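Local coordinates for protein epoxide hydrolase (Aspergillus niger, PDB 3G02) that probably opens epoxides to vicinal diols by adding water, as an alpha/beta-hydrolase-fold enzyme that directed evolution has made enantioselective, at residues V22-E27 with F73-F78; E60-M65 with A273-I278; E93-H98 with F155-P160; D108-A113 with L141-V146; S220-G225 with R355-T360. The protein carries 9 engineered substitutions. One frame throughout, in Å; residues are numbered along the deposited sequence. Where two conformers were deposited one is given.

Contact 1: V22-E27 with F73-F78; sequences VSIPDE and FDWRPF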
# COMPACT_ATOMS: atom_id res chain seq x y z
N VAL A 22 -15.13 -8.96 26.86
CA VAL A 22 -14.32 -9.57 25.81
C VAL A 22 -14.07 -11.03 26.18
O VAL A 22 -13.53 -11.33 27.24
CB VAL A 22 -12.99 -8.82 25.59
CG1 VAL A 22 -12.20 -9.46 24.44
CG2 VAL A 22 -13.24 -7.34 25.31
N SER A 23 -14.48 -11.94 25.29
CA SER A 23 -14.35 -13.37 25.51
C SER A 23 -14.12 -14.07 24.19
O SER A 23 -15.03 -14.67 23.61
CB SER A 23 -15.59 -13.92 26.22
OG SER A 23 -15.41 -15.28 26.57
N ILE A 24 -12.89 -13.97 23.69
CA ILE A 24 -12.51 -14.58 22.42
C ILE A 24 -12.45 -16.10 22.60
O ILE A 24 -11.73 -16.59 23.46
CB ILE A 24 -11.14 -14.04 21.90
CG1 ILE A 24 -11.15 -12.50 21.77
CG2 ILE A 24 -10.75 -14.72 20.58
CD1 ILE A 24 -12.19 -11.93 20.80
N PRO A 25 -13.23 -16.84 21.78
CA PRO A 25 -13.21 -18.30 21.87
C PRO A 25 -11.82 -18.89 21.67
O PRO A 25 -11.04 -18.37 20.86
CB PRO A 25 -14.14 -18.73 20.73
CG PRO A 25 -15.04 -17.57 20.51
CD PRO A 25 -14.18 -16.37 20.76
N ASP A 26 -11.52 -19.96 22.40
CA ASP A 26 -10.23 -20.66 22.29
C ASP A 26 -9.92 -21.05 20.85
O ASP A 26 -8.77 -20.95 20.41
CB ASP A 26 -10.22 -21.91 23.18
CG ASP A 26 -10.01 -21.59 24.65
OD1 ASP A 26 -9.19 -20.69 24.97
OD2 ASP A 26 -10.66 -22.25 25.49
N GLU A 27 -10.95 -21.49 20.13
CA GLU A 27 -10.82 -21.90 18.73
C GLU A 27 -10.27 -20.77 17.85
O GLU A 27 -9.49 -21.03 16.93
CB GLU A 27 -12.18 -22.38 18.18
CG GLU A 27 -12.07 -23.41 17.06
CD GLU A 27 -13.38 -23.66 16.33
OE1 GLU A 27 -14.39 -24.00 16.99
OE2 GLU A 27 -13.40 -23.52 15.09
N PHE A 73 3.49 -15.00 23.39
CA PHE A 73 2.26 -14.22 23.50
C PHE A 73 1.07 -15.00 24.07
O PHE A 73 0.78 -16.11 23.63
CB PHE A 73 1.89 -13.59 22.16
CG PHE A 73 0.67 -12.70 22.22
CD1 PHE A 73 0.76 -11.42 22.77
CD2 PHE A 73 -0.55 -13.14 21.74
CE1 PHE A 73 -0.36 -10.59 22.83
CE2 PHE A 73 -1.68 -12.32 21.80
CZ PHE A 73 -1.58 -11.04 22.35
N ASP A 74 0.39 -14.39 25.03
CA ASP A 74 -0.84 -14.94 25.58
C ASP A 74 -1.92 -13.86 25.58
O ASP A 74 -1.78 -12.82 26.22
CB ASP A 74 -0.61 -15.49 27.00
CG ASP A 74 -1.83 -16.21 27.58
OD1 ASP A 74 -2.86 -16.38 26.89
OD2 ASP A 74 -1.74 -16.61 28.77
N TRP A 75 -3.00 -14.12 24.85
CA TRP A 75 -4.12 -13.20 24.74
C TRP A 75 -4.85 -12.97 26.08
O TRP A 75 -5.31 -11.86 26.35
CB TRP A 75 -5.11 -13.71 23.69
CG TRP A 75 -6.37 -12.91 23.60
CD1 TRP A 75 -7.59 -13.24 24.12
CD2 TRP A 75 -6.54 -11.63 22.98
NE1 TRP A 75 -8.50 -12.26 23.85
CE2 TRP A 75 -7.89 -11.25 23.15
CE3 TRP A 75 -5.68 -10.77 22.28
CZ2 TRP A 75 -8.40 -10.05 22.65
CZ3 TRP A 75 -6.19 -9.58 21.78
CH2 TRP A 75 -7.54 -9.23 21.97
N ARG A 76 -4.94 -14.02 26.90
CA ARG A 76 -5.80 -13.98 28.09
C ARG A 76 -5.50 -12.87 29.12
O ARG A 76 -6.44 -12.20 29.57
CB ARG A 76 -5.90 -15.35 28.76
CG ARG A 76 -6.56 -16.43 27.91
CD ARG A 76 -8.02 -16.12 27.57
NE ARG A 76 -8.60 -17.17 26.75
CZ ARG A 76 -9.59 -16.98 25.87
NH1 ARG A 76 -10.10 -15.77 25.67
NH2 ARG A 76 -10.04 -18.01 25.16
N PRO A 77 -4.22 -12.68 29.51
CA PRO A 77 -3.92 -11.54 30.40
C PRO A 77 -4.31 -10.18 29.83
O PRO A 77 -4.80 -9.31 30.56
CB PRO A 77 -2.41 -11.64 30.59
CG PRO A 77 -2.09 -13.07 30.36
CD PRO A 77 -3.01 -13.47 29.24
N PHE A 78 -4.09 -9.98 28.53
CA PHE A 78 -4.52 -8.75 27.86
C PHE A 78 -6.04 -8.62 27.88
O PHE A 78 -6.56 -7.54 28.18
CB PHE A 78 -3.97 -8.71 26.43
CG PHE A 78 -4.44 -7.51 25.64
CD1 PHE A 78 -4.18 -6.21 26.06
CD2 PHE A 78 -5.12 -7.70 24.44
CE1 PHE A 78 -4.61 -5.12 25.31
CE2 PHE A 78 -5.55 -6.62 23.68
CZ PHE A 78 -5.29 -5.32 24.12
O HOH W 1 -8.85 -19.76 27.49
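The side chain of Ile24 crosses the indole of Trp75 at about a right angle, its CG1 settling 3.4 Å from Trp75 NE1 and also lying near CE2 and CZ2. With CG anti to the backbone N (chi1 174°), Trp75 swings its ring toward 22-27. Val22 CG1 comes to the rim of the same ring, near its plane, at a looser 4.2 Å from CZ2. The indole N-H itself is spent on Glu79, whose carboxylate also takes the backbone N of Ile24 and pairs with Arg76 NH1. Arg76 works on the neighbouring stretch of backbone. Its chain bends at chi2 (-63°), and the guanidinium turns its end onto Ile24 O, which takes two hydrogen bonds: NH1 at 2.9 Å in the carbonyl plane on a lone pair, NH2 at 2.8 Å from nearly along the C=O axis, though the bond itself is bent. NH2 also forms a salt bridge with Asp26 OD1 at 2.8 Å. This bond lies in the guanidinium plane but meets the carboxylate from above its plane, the two groups being turned 70° apart. A water joins the pair a second time, accepting from Arg76 NE at 2.7 Å and donating to Asp26 OD1. These bonds at NE, NH1 and NH2 probably restrict rotation of the guanidinium. Asp74, the N-cap of helix 75-82, accepts from Arg76 N at 3.1 Å through OD1, while Pro25 holds the N-cap position of helix 26-38. The arrangement joins the starts of two helices in the N-terminal region characteristic of this epoxide hydrolase family.

Contact 2: E60-M65 with A273-I278; sequences EWLTTM and ALLAWI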
# COMPACT_ATOMS: atom_id res chain seq x y z
N GLU A 60 14.73 -8.99 10.50
CA GLU A 60 15.02 -9.36 11.89
C GLU A 60 13.82 -9.12 12.79
O GLU A 60 13.43 -9.99 13.56
CB GLU A 60 16.22 -8.58 12.40
CG GLU A 60 16.70 -9.02 13.78
CD GLU A 60 17.87 -8.20 14.30
OE1 GLU A 60 18.38 -7.31 13.58
OE2 GLU A 60 18.28 -8.45 15.46
N TRP A 61 13.22 -7.94 12.68
CA TRP A 61 12.09 -7.58 13.52
C TRP A 61 10.91 -8.51 13.27
O TRP A 61 10.32 -9.05 14.20
CB TRP A 61 11.69 -6.12 13.31
CG TRP A 61 10.55 -5.67 14.17
CD1 TRP A 61 10.63 -5.16 15.44
CD2 TRP A 61 9.16 -5.71 13.84
NE1 TRP A 61 9.38 -4.88 15.92
CE2 TRP A 61 8.45 -5.20 14.96
CE3 TRP A 61 8.43 -6.12 12.72
CZ2 TRP A 61 7.06 -5.09 14.98
CZ3 TRP A 61 7.04 -6.01 12.74
CH2 TRP A 61 6.37 -5.49 13.86
N LEU A 62 10.56 -8.71 12.00
CA LEU A 62 9.40 -9.55 11.68
C LEU A 62 9.59 -11.00 12.13
O LEU A 62 8.66 -11.60 12.67
CB LEU A 62 9.02 -9.46 10.20
CG LEU A 62 7.63 -10.02 9.87
CD1 LEU A 62 6.52 -9.25 10.58
CD2 LEU A 62 7.39 -10.04 8.37
N THR A 63 10.79 -11.54 11.89
CA THR A 63 11.14 -12.90 12.30
C THR A 63 11.00 -13.06 13.81
O THR A 63 10.35 -14.00 14.29
CB THR A 63 12.58 -13.26 11.87
OG1 THR A 63 12.73 -13.05 10.46
CG2 THR A 63 12.92 -14.72 12.21
N THR A 64 11.60 -12.13 14.55
CA THR A 64 11.59 -12.13 16.01
C THR A 64 10.17 -11.97 16.57
O THR A 64 9.79 -12.66 17.51
CB THR A 64 12.51 -11.02 16.58
OG1 THR A 64 13.87 -11.28 16.17
CG2 THR A 64 12.45 -10.97 18.11
N MET A 65 9.40 -11.07 15.97
CA MET A 65 8.02 -10.86 16.41
C MET A 65 7.12 -12.06 16.13
O MET A 65 6.25 -12.38 16.94
CB MET A 65 7.43 -9.60 15.77
CG MET A 65 8.06 -8.32 16.28
SD MET A 65 7.65 -7.96 18.00
CE MET A 65 6.00 -7.27 17.83
N ALA A 273 0.85 -10.49 7.64
CA ALA A 273 0.60 -9.33 6.77
C ALA A 273 0.12 -8.15 7.60
O ALA A 273 0.64 -7.04 7.47
CB ALA A 273 -0.41 -9.67 5.68
N LEU A 274 -0.86 -8.40 8.46
CA LEU A 274 -1.39 -7.35 9.31
C LEU A 274 -0.30 -6.78 10.24
O LEU A 274 -0.18 -5.56 10.41
CB LEU A 274 -2.59 -7.87 10.11
CG LEU A 274 -3.36 -6.83 10.92
CD1 LEU A 274 -4.15 -5.89 10.03
CD2 LEU A 274 -4.28 -7.55 11.89
N LEU A 275 0.49 -7.67 10.84
CA LEU A 275 1.55 -7.25 11.75
C LEU A 275 2.59 -6.37 11.05
O LEU A 275 3.04 -5.37 11.62
CB LEU A 275 2.24 -8.47 12.38
CG LEU A 275 3.47 -8.23 13.28
CD1 LEU A 275 3.13 -7.44 14.53
CD2 LEU A 275 4.10 -9.56 13.66
N ALA A 276 2.97 -6.73 9.83
CA ALA A 276 3.95 -5.94 9.09
C ALA A 276 3.42 -4.53 8.78
O ALA A 276 4.11 -3.53 9.01
CB ALA A 276 4.36 -6.65 7.81
N TRP A 277 2.20 -4.47 8.26
CA TRP A 277 1.61 -3.20 7.84
C TRP A 277 1.36 -2.26 9.02
O TRP A 277 1.71 -1.07 8.96
CB TRP A 277 0.31 -3.48 7.11
CG TRP A 277 -0.37 -2.31 6.44
CD1 TRP A 277 -1.32 -1.49 6.97
CD2 TRP A 277 -0.18 -1.88 5.08
NE1 TRP A 277 -1.74 -0.57 6.03
CE2 TRP A 277 -1.05 -0.78 4.87
CE3 TRP A 277 0.64 -2.30 4.02
CZ2 TRP A 277 -1.13 -0.11 3.64
CZ3 TRP A 277 0.56 -1.63 2.81
CH2 TRP A 277 -0.31 -0.54 2.63
N ILE A 278 0.75 -2.79 10.07
CA ILE A 278 0.41 -1.99 11.25
C ILE A 278 1.63 -1.81 12.16
O ILE A 278 1.86 -0.72 12.69
CB ILE A 278 -0.80 -2.59 12.00
CG1 ILE A 278 -2.05 -2.43 11.14
CG2 ILE A 278 -0.97 -1.93 13.37
CD1 ILE A 278 -3.34 -2.92 11.78
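Leu275 is the residue of 273-278 that meets three side chains of 60-65, and its two methyls divide them. CG lies anti to the backbone N (chi1 175°), which carries the branch out toward helix 59-71. CD1 approaches Trp61 CH2 at 3.8 Å, on an oblique line to the indole. CD2 touches both Leu62 CD1 and Met65 CB, 3.9 Å from each; Leu62 and Leu275 slide past each other pointing in opposite directions. One turn after Trp61, Met65 lays CG over the centre of that indole, 3.4 Å above the plane, so the ring is backed from within 60-65 while its far corner touches Leu275. Ala276 follows, its CB 4.4 Å from Leu62 CD1, and the short methyl lets the backbones approach to 7.0 Å between Leu62 CA and Ala276 CA. The helix axes stay 11.0 Å apart at closest approach, their directions 134° apart. Ile57 lies against both Leu62 and Ala276, and His265 and Val266 of the second subunit pack on the same two residues, placing the contact beside the dimer interface. No hydrogen bond spans the two segments: the helices are held here by shape and hydrophobic burial.

Contact 3: E93-H98 with F155-P160; sequences EGLTIH and FSSGPP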
# COMPACT_ATOMS: atom_id res chain seq x y z
N GLU A 93 -28.27 3.49 14.85
CA GLU A 93 -28.51 3.35 13.40
C GLU A 93 -28.24 1.92 12.89
O GLU A 93 -27.74 1.73 11.78
CB GLU A 93 -27.69 4.38 12.61
CG GLU A 93 -28.09 5.82 12.90
CD GLU A 93 -27.22 6.85 12.20
OE1 GLU A 93 -26.53 6.51 11.21
OE2 GLU A 93 -27.24 8.01 12.64
N GLY A 94 -28.57 0.93 13.71
CA GLY A 94 -28.39 -0.47 13.34
C GLY A 94 -26.97 -0.98 13.53
O GLY A 94 -26.68 -2.14 13.25
N LEU A 95 -26.07 -0.11 13.99
CA LEU A 95 -24.69 -0.50 14.27
C LEU A 95 -24.52 -0.77 15.75
O LEU A 95 -25.05 -0.04 16.59
CB LEU A 95 -23.70 0.59 13.84
CG LEU A 95 -23.73 1.09 12.39
CD1 LEU A 95 -22.72 2.20 12.19
CD2 LEU A 95 -23.50 -0.03 11.40
N THR A 96 -23.79 -1.83 16.08
CA THR A 96 -23.40 -2.10 17.46
C THR A 96 -22.22 -1.18 17.78
O THR A 96 -21.16 -1.30 17.17
CB THR A 96 -23.01 -3.57 17.66
OG1 THR A 96 -24.14 -4.40 17.37
CG2 THR A 96 -22.55 -3.82 19.09
N ILE A 97 -22.43 -0.26 18.71
CA ILE A 97 -21.36 0.65 19.12
C ILE A 97 -20.86 0.26 20.50
O ILE A 97 -21.57 0.37 21.49
CB ILE A 97 -21.79 2.14 19.08
CG1 ILE A 97 -22.23 2.53 17.66
CG2 ILE A 97 -20.67 3.06 19.58
CD1 ILE A 97 -21.20 2.25 16.55
N HIS A 98 -19.62 -0.23 20.53
CA HIS A 98 -18.92 -0.57 21.75
C HIS A 98 -18.30 0.69 22.37
O HIS A 98 -17.88 1.60 21.65
CB HIS A 98 -17.84 -1.61 21.42
CG HIS A 98 -16.80 -1.77 22.49
ND1 HIS A 98 -15.64 -1.03 22.52
CD2 HIS A 98 -16.75 -2.59 23.56
CE1 HIS A 98 -14.92 -1.38 23.57
NE2 HIS A 98 -15.57 -2.33 24.22
N PHE A 155 -14.76 -3.92 18.67
CA PHE A 155 -16.05 -4.50 19.06
C PHE A 155 -17.26 -3.71 18.59
O PHE A 155 -18.41 -4.10 18.83
CB PHE A 155 -16.06 -4.79 20.56
CG PHE A 155 -14.87 -5.59 21.00
CD1 PHE A 155 -14.76 -6.92 20.63
CD2 PHE A 155 -13.83 -4.99 21.71
CE1 PHE A 155 -13.65 -7.67 21.00
CE2 PHE A 155 -12.71 -5.73 22.07
CZ PHE A 155 -12.62 -7.07 21.72
N SER A 156 -17.02 -2.60 17.89
CA SER A 156 -18.08 -1.92 17.14
C SER A 156 -18.25 -2.58 15.78
O SER A 156 -17.27 -2.97 15.13
CB SER A 156 -17.79 -0.44 16.98
OG SER A 156 -18.07 0.27 18.18
N SER A 157 -19.50 -2.73 15.35
CA SER A 157 -19.79 -3.30 14.04
C SER A 157 -19.71 -2.22 12.97
O SER A 157 -19.26 -1.10 13.24
CB SER A 157 -21.17 -3.97 14.04
OG SER A 157 -22.22 -3.02 14.08
N GLY A 158 -20.13 -2.56 11.76
CA GLY A 158 -20.15 -1.59 10.69
C GLY A 158 -18.80 -1.39 10.02
O GLY A 158 -17.85 -2.13 10.30
N PRO A 159 -18.73 -0.43 9.09
CA PRO A 159 -19.86 0.39 8.67
C PRO A 159 -20.82 -0.43 7.79
O PRO A 159 -20.54 -1.59 7.50
CB PRO A 159 -19.19 1.53 7.89
CG PRO A 159 -17.97 0.91 7.34
CD PRO A 159 -17.50 -0.09 8.35
N PRO A 160 -21.97 0.16 7.39
CA PRO A 160 -22.95 -0.60 6.61
C PRO A 160 -22.39 -1.24 5.33
O PRO A 160 -21.41 -0.75 4.76
CB PRO A 160 -23.99 0.45 6.24
CG PRO A 160 -23.88 1.48 7.31
CD PRO A 160 -22.43 1.53 7.65
O HOH W 2 -23.95 -3.63 12.09
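Ser157 OG accepts the backbone N-H of Thr96 at 2.8 Å and sits 2.7 Å from a water that also reaches Gly94 O through a weak bond. Its chi1 of 72° sets the hydroxyl between the backbone N and the carbonyl carbon, facing the strand. The same residue returns a bond from its backbone: Ser157 N donates to Thr96 O at 2.8 Å, in the carbonyl plane. Ser156, the residue before, does the same for the strand N-H two residues past Thr96, its OG accepting from His98 N at 2.9 Å while also bonded to Ser149 O. Serine hydroxyls thus accept strand N-H groups, much as carbonyl oxygens would in a sheet, where the loop after strand 143-148 runs nearly antiparallel to strand 95-102 of the alpha/beta-hydrolase sheet. Arg310 bonds the carbonyls of Ser156 and Gly158. Beyond the serines, Phe155 and His98 lie side by side pointing the same way. Phe155 CB rests over the imidazole face, 4.0 Å from its centroid, and the phenyl turns its edge to that face with the planes 60° apart. Ser149 and Gln87 hold ND1 and NE2 of His98. At the other end, Leu95 CD2 packs 3.8 Å from Gly158 CA and more loosely on Pro160 CD.

Contact 4: D108-A113 with L141-V146; sequences DAVPIA and LPFHLV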
# COMPACT_ATOMS: atom_id res chain seq x y z
N ASP A 108 -22.83 16.97 38.61
CA ASP A 108 -22.15 18.09 37.95
C ASP A 108 -20.96 17.66 37.07
O ASP A 108 -20.22 18.50 36.56
CB ASP A 108 -21.71 19.15 38.98
CG ASP A 108 -20.67 18.63 39.96
OD1 ASP A 108 -19.99 19.47 40.59
OD2 ASP A 108 -20.52 17.39 40.11
N ALA A 109 -20.80 16.34 36.90
CA ALA A 109 -19.66 15.78 36.16
C ALA A 109 -19.66 16.20 34.69
O ALA A 109 -20.70 16.17 34.03
CB ALA A 109 -19.64 14.27 36.28
N VAL A 110 -18.50 16.60 34.19
CA VAL A 110 -18.35 17.04 32.81
C VAL A 110 -18.26 15.82 31.88
O VAL A 110 -17.36 15.00 32.03
CB VAL A 110 -17.09 17.93 32.60
CG1 VAL A 110 -17.05 18.48 31.18
CG2 VAL A 110 -17.05 19.06 33.62
N PRO A 111 -19.19 15.70 30.92
CA PRO A 111 -19.11 14.59 29.96
C PRO A 111 -18.03 14.81 28.90
O PRO A 111 -18.00 15.85 28.24
CB PRO A 111 -20.49 14.60 29.29
CG PRO A 111 -21.33 15.58 30.11
CD PRO A 111 -20.37 16.55 30.67
N ILE A 112 -17.13 13.83 28.77
CA ILE A 112 -16.08 13.89 27.75
C ILE A 112 -16.08 12.58 26.97
O ILE A 112 -16.12 11.50 27.57
CB ILE A 112 -14.67 14.12 28.37
CG1 ILE A 112 -14.66 15.31 29.33
CG2 ILE A 112 -13.63 14.35 27.26
CD1 ILE A 112 -13.39 15.41 30.17
N ALA A 113 -16.04 12.68 25.65
CA ALA A 113 -15.76 11.51 24.80
C ALA A 113 -14.36 11.66 24.22
O ALA A 113 -14.01 12.73 23.72
CB ALA A 113 -16.79 11.37 23.69
N LEU A 141 -15.00 11.70 41.07
CA LEU A 141 -14.61 11.86 39.66
C LEU A 141 -15.31 13.07 39.05
O LEU A 141 -16.54 13.13 39.03
CB LEU A 141 -14.94 10.58 38.88
CG LEU A 141 -14.38 10.40 37.47
CD1 LEU A 141 -12.85 10.24 37.48
CD2 LEU A 141 -15.03 9.20 36.80
N PRO A 142 -14.52 14.05 38.56
CA PRO A 142 -15.09 15.30 38.03
C PRO A 142 -15.67 15.19 36.63
O PRO A 142 -16.40 16.08 36.19
CB PRO A 142 -13.90 16.26 38.05
CG PRO A 142 -12.72 15.38 37.85
CD PRO A 142 -13.05 14.06 38.49
N PHE A 143 -15.32 14.11 35.92
CA PHE A 143 -15.74 13.95 34.53
C PHE A 143 -16.44 12.61 34.32
O PHE A 143 -16.23 11.67 35.08
CB PHE A 143 -14.53 13.99 33.58
CG PHE A 143 -13.57 15.12 33.83
CD1 PHE A 143 -14.01 16.42 34.05
CD2 PHE A 143 -12.19 14.88 33.80
CE1 PHE A 143 -13.11 17.46 34.28
CE2 PHE A 143 -11.29 15.92 34.01
CZ PHE A 143 -11.75 17.21 34.25
N HIS A 144 -17.27 12.54 33.29
CA HIS A 144 -17.66 11.26 32.71
C HIS A 144 -16.69 11.04 31.56
O HIS A 144 -16.50 11.93 30.73
CB HIS A 144 -19.08 11.30 32.16
CG HIS A 144 -20.14 11.45 33.21
ND1 HIS A 144 -20.39 10.50 34.17
CD2 HIS A 144 -21.04 12.44 33.42
CE1 HIS A 144 -21.38 10.90 34.95
NE2 HIS A 144 -21.80 12.08 34.51
N LEU A 145 -16.06 9.87 31.53
CA LEU A 145 -15.08 9.57 30.49
C LEU A 145 -15.60 8.43 29.62
O LEU A 145 -15.65 7.28 30.06
CB LEU A 145 -13.72 9.25 31.10
CG LEU A 145 -13.13 10.38 31.95
CD1 LEU A 145 -12.17 9.82 32.99
CD2 LEU A 145 -12.48 11.45 31.10
N VAL A 146 -16.01 8.78 28.40
CA VAL A 146 -16.56 7.82 27.45
C VAL A 146 -15.55 7.61 26.32
O VAL A 146 -15.10 8.58 25.70
CB VAL A 146 -17.90 8.32 26.86
CG1 VAL A 146 -18.51 7.27 25.92
CG2 VAL A 146 -18.89 8.67 27.98
O HOH W 3 -23.11 15.03 34.37
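Ile112 CD1 presses on the ring of Phe143, 3.6 Å above its plane and offset toward the rim, while Pro142 CG lies over the centre of the opposite face. The phenyl is thus held between a neighbouring proline and an isoleucine of the adjacent strand. Val110 runs alongside it, its CB 3.7 Å from Phe143 CD1, and Val393 of helix 382-396 closes over this group. Beneath these side chains the strands are joined tightly by four backbone hydrogen bonds. Two flank Val110 (its N to Pro142 O at 2.9 Å, His144 N to its O) and two flank Ile112 (its N to His144 O, Val146 N to its O at 2.8 Å). The other face, where the strands begin, is the hydrated side. There Ala109 CB covers one face of the His144 imidazole, 3.8 Å from the ring centroid, and a water lies in the ring plane at the edge, 3.2 Å from NE2 and donating to Ala109 O at 2.7 Å. Further along this face Ala113 and Val146 are buried under Met178 of helix 167-180. Strands in register and parallel, their directions 19° apart, are the paired strands of the beta-alpha-beta crossover through helix 126-135 in the alpha/beta-hydrolase sheet.

Contact 5: S220-G225 with R355-T360; sequences SAPPEG and RSWIAT. Engineered in segment 220-225: Ser220 (natural residue Arg).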
# COMPACT_ATOMS: atom_id res chain seq x y z
N SER A 220 -3.13 21.48 6.07
CA SER A 220 -1.97 21.90 5.28
C SER A 220 -1.70 23.38 5.55
O SER A 220 -2.40 24.00 6.36
CB SER A 220 -2.20 21.64 3.79
OG SER A 220 -3.40 22.24 3.35
N ALA A 221 -0.69 23.94 4.90
CA ALA A 221 -0.32 25.35 5.08
C ALA A 221 -1.50 26.29 4.83
O ALA A 221 -2.20 26.16 3.83
CB ALA A 221 0.85 25.72 4.19
N PRO A 222 -1.74 27.24 5.77
CA PRO A 222 -2.84 28.20 5.61
C PRO A 222 -2.54 29.22 4.51
O PRO A 222 -1.52 29.91 4.57
CB PRO A 222 -2.92 28.87 6.98
CG PRO A 222 -1.57 28.72 7.57
CD PRO A 222 -1.00 27.45 7.02
N PRO A 223 -3.43 29.31 3.50
CA PRO A 223 -3.24 30.17 2.32
C PRO A 223 -2.91 31.62 2.64
O PRO A 223 -2.02 32.20 2.02
CB PRO A 223 -4.59 30.07 1.60
CG PRO A 223 -5.14 28.75 2.01
CD PRO A 223 -4.71 28.58 3.44
N GLU A 224 -3.62 32.20 3.61
CA GLU A 224 -3.45 33.61 3.96
C GLU A 224 -2.43 33.83 5.09
O GLU A 224 -2.48 34.84 5.80
CB GLU A 224 -4.81 34.24 4.32
CG GLU A 224 -5.78 34.30 3.14
CD GLU A 224 -7.14 34.88 3.53
OE1 GLU A 224 -7.79 34.34 4.45
OE2 GLU A 224 -7.55 35.88 2.90
N GLY A 225 -1.51 32.88 5.25
CA GLY A 225 -0.48 32.95 6.28
C GLY A 225 -0.95 32.45 7.64
O GLY A 225 -2.11 32.04 7.78
N ARG A 355 1.62 26.24 16.41
CA ARG A 355 0.51 26.95 17.05
C ARG A 355 -0.15 28.00 16.14
O ARG A 355 -1.37 28.05 16.05
CB ARG A 355 0.99 27.61 18.35
CG ARG A 355 -0.11 28.37 19.09
CD ARG A 355 0.38 28.94 20.41
NE ARG A 355 -0.71 29.63 21.10
CZ ARG A 355 -0.73 29.90 22.40
NH1 ARG A 355 0.28 29.54 23.19
NH2 ARG A 355 -1.77 30.54 22.93
N SER A 356 0.67 28.81 15.47
CA SER A 356 0.15 29.90 14.63
C SER A 356 -0.66 29.41 13.42
O SER A 356 -1.47 30.15 12.86
CB SER A 356 1.29 30.82 14.16
OG SER A 356 2.20 30.12 13.34
N TRP A 357 -0.43 28.16 13.02
CA TRP A 357 -1.22 27.54 11.95
C TRP A 357 -2.51 26.97 12.53
O TRP A 357 -3.59 27.19 11.98
CB TRP A 357 -0.41 26.44 11.26
CG TRP A 357 0.61 26.93 10.28
CD1 TRP A 357 1.15 28.19 10.19
CD2 TRP A 357 1.24 26.16 9.25
NE1 TRP A 357 2.06 28.25 9.17
CE2 TRP A 357 2.14 27.01 8.57
CE3 TRP A 357 1.12 24.83 8.83
CZ2 TRP A 357 2.92 26.57 7.50
CZ3 TRP A 357 1.90 24.39 7.77
CH2 TRP A 357 2.79 25.26 7.11
N ILE A 358 -2.39 26.24 13.63
CA ILE A 358 -3.54 25.65 14.31
C ILE A 358 -4.55 26.74 14.73
O ILE A 358 -5.76 26.54 14.66
CB ILE A 358 -3.10 24.79 15.52
CG1 ILE A 358 -2.23 23.63 15.04
CG2 ILE A 358 -4.30 24.28 16.32
CD1 ILE A 358 -1.34 23.02 16.10
N ALA A 359 -4.02 27.89 15.15
CA ALA A 359 -4.84 29.03 15.57
C ALA A 359 -5.77 29.57 14.48
O ALA A 359 -6.80 30.17 14.78
CB ALA A 359 -3.95 30.14 16.11
N THR A 360 -5.41 29.34 13.22
CA THR A 360 -6.23 29.80 12.09
C THR A 360 -7.46 28.91 11.87
O THR A 360 -8.34 29.25 11.08
CB THR A 360 -5.44 29.85 10.76
OG1 THR A 360 -5.15 28.52 10.31
CG2 THR A 360 -4.14 30.63 10.91
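Pro222 stands at about a right angle to the indole of Trp357 and sets CD over one of its faces. CD is 3.5 Å from the centroid of the five-membered ring and only 13° off its normal, a CH-pi contact. Ala221 continues the cover on the same face, its CA 3.9 Å from the centroid of the six-membered ring and displaced toward the rim. The methyl of Ala221 lies 3.5 Å from Trp357 CH2, at the far end of the six-membered ring. Consecutive residues of the loop therefore lie along the length of the indole, one over each ring. The chi1 of Trp357, -79°, keeps CG beside the backbone N and anti to the carbonyl carbon, laying the ring broadside to the loop. Its N-H is held by Pro226 O, just past the segment. Thr360 also borders Pro222: its OG1 lies 4.0 Å from Pro222 CB, and CG2 approaches Gly225 O. That hydroxyl turns back along its own segment, donating to Trp357 O at 2.6 Å in the carbonyl plane, and is also bonded to Gln332. Pro222 to Gly225 form a type I beta turn, closed by Gly225 N to Pro222 O at 3.0 Å, which carries the chain from the proline back beside Thr360. Helix 355-358, which precedes strand 362-369, is thus joined to the loop after strand 209-214 by CH-pi and van der Waals contact. With no hydrogen bond between the two segments, their grip rests on the flat face of the tryptophan, while the N-H bond to Pro226 O probably helps set its orientation.

Contacts 1 and 3 touch directly: Val22 CG1 packs on Phe155 CZ at 3.6 Å, linking the loop ahead of helix 26-38 to the loop beside strand 95-102. Contacts 3 and 4 both reach the central sheet, where strands 95-102 and 143-148 are neighbours, but stay about 7 Å apart at the nearest atoms. Segment 60-65 of contact 2 belongs to the same N-terminal region as contact 1, again about 7 Å at the nearest atoms, and ties it to helix 271-284 next to the second subunit. Contact 5 stands apart, its centre about 46 Å from that of contact 1, across the chain's centre. All five lie away from the predicted catalytic residues Asp193, Tyr315 and His375.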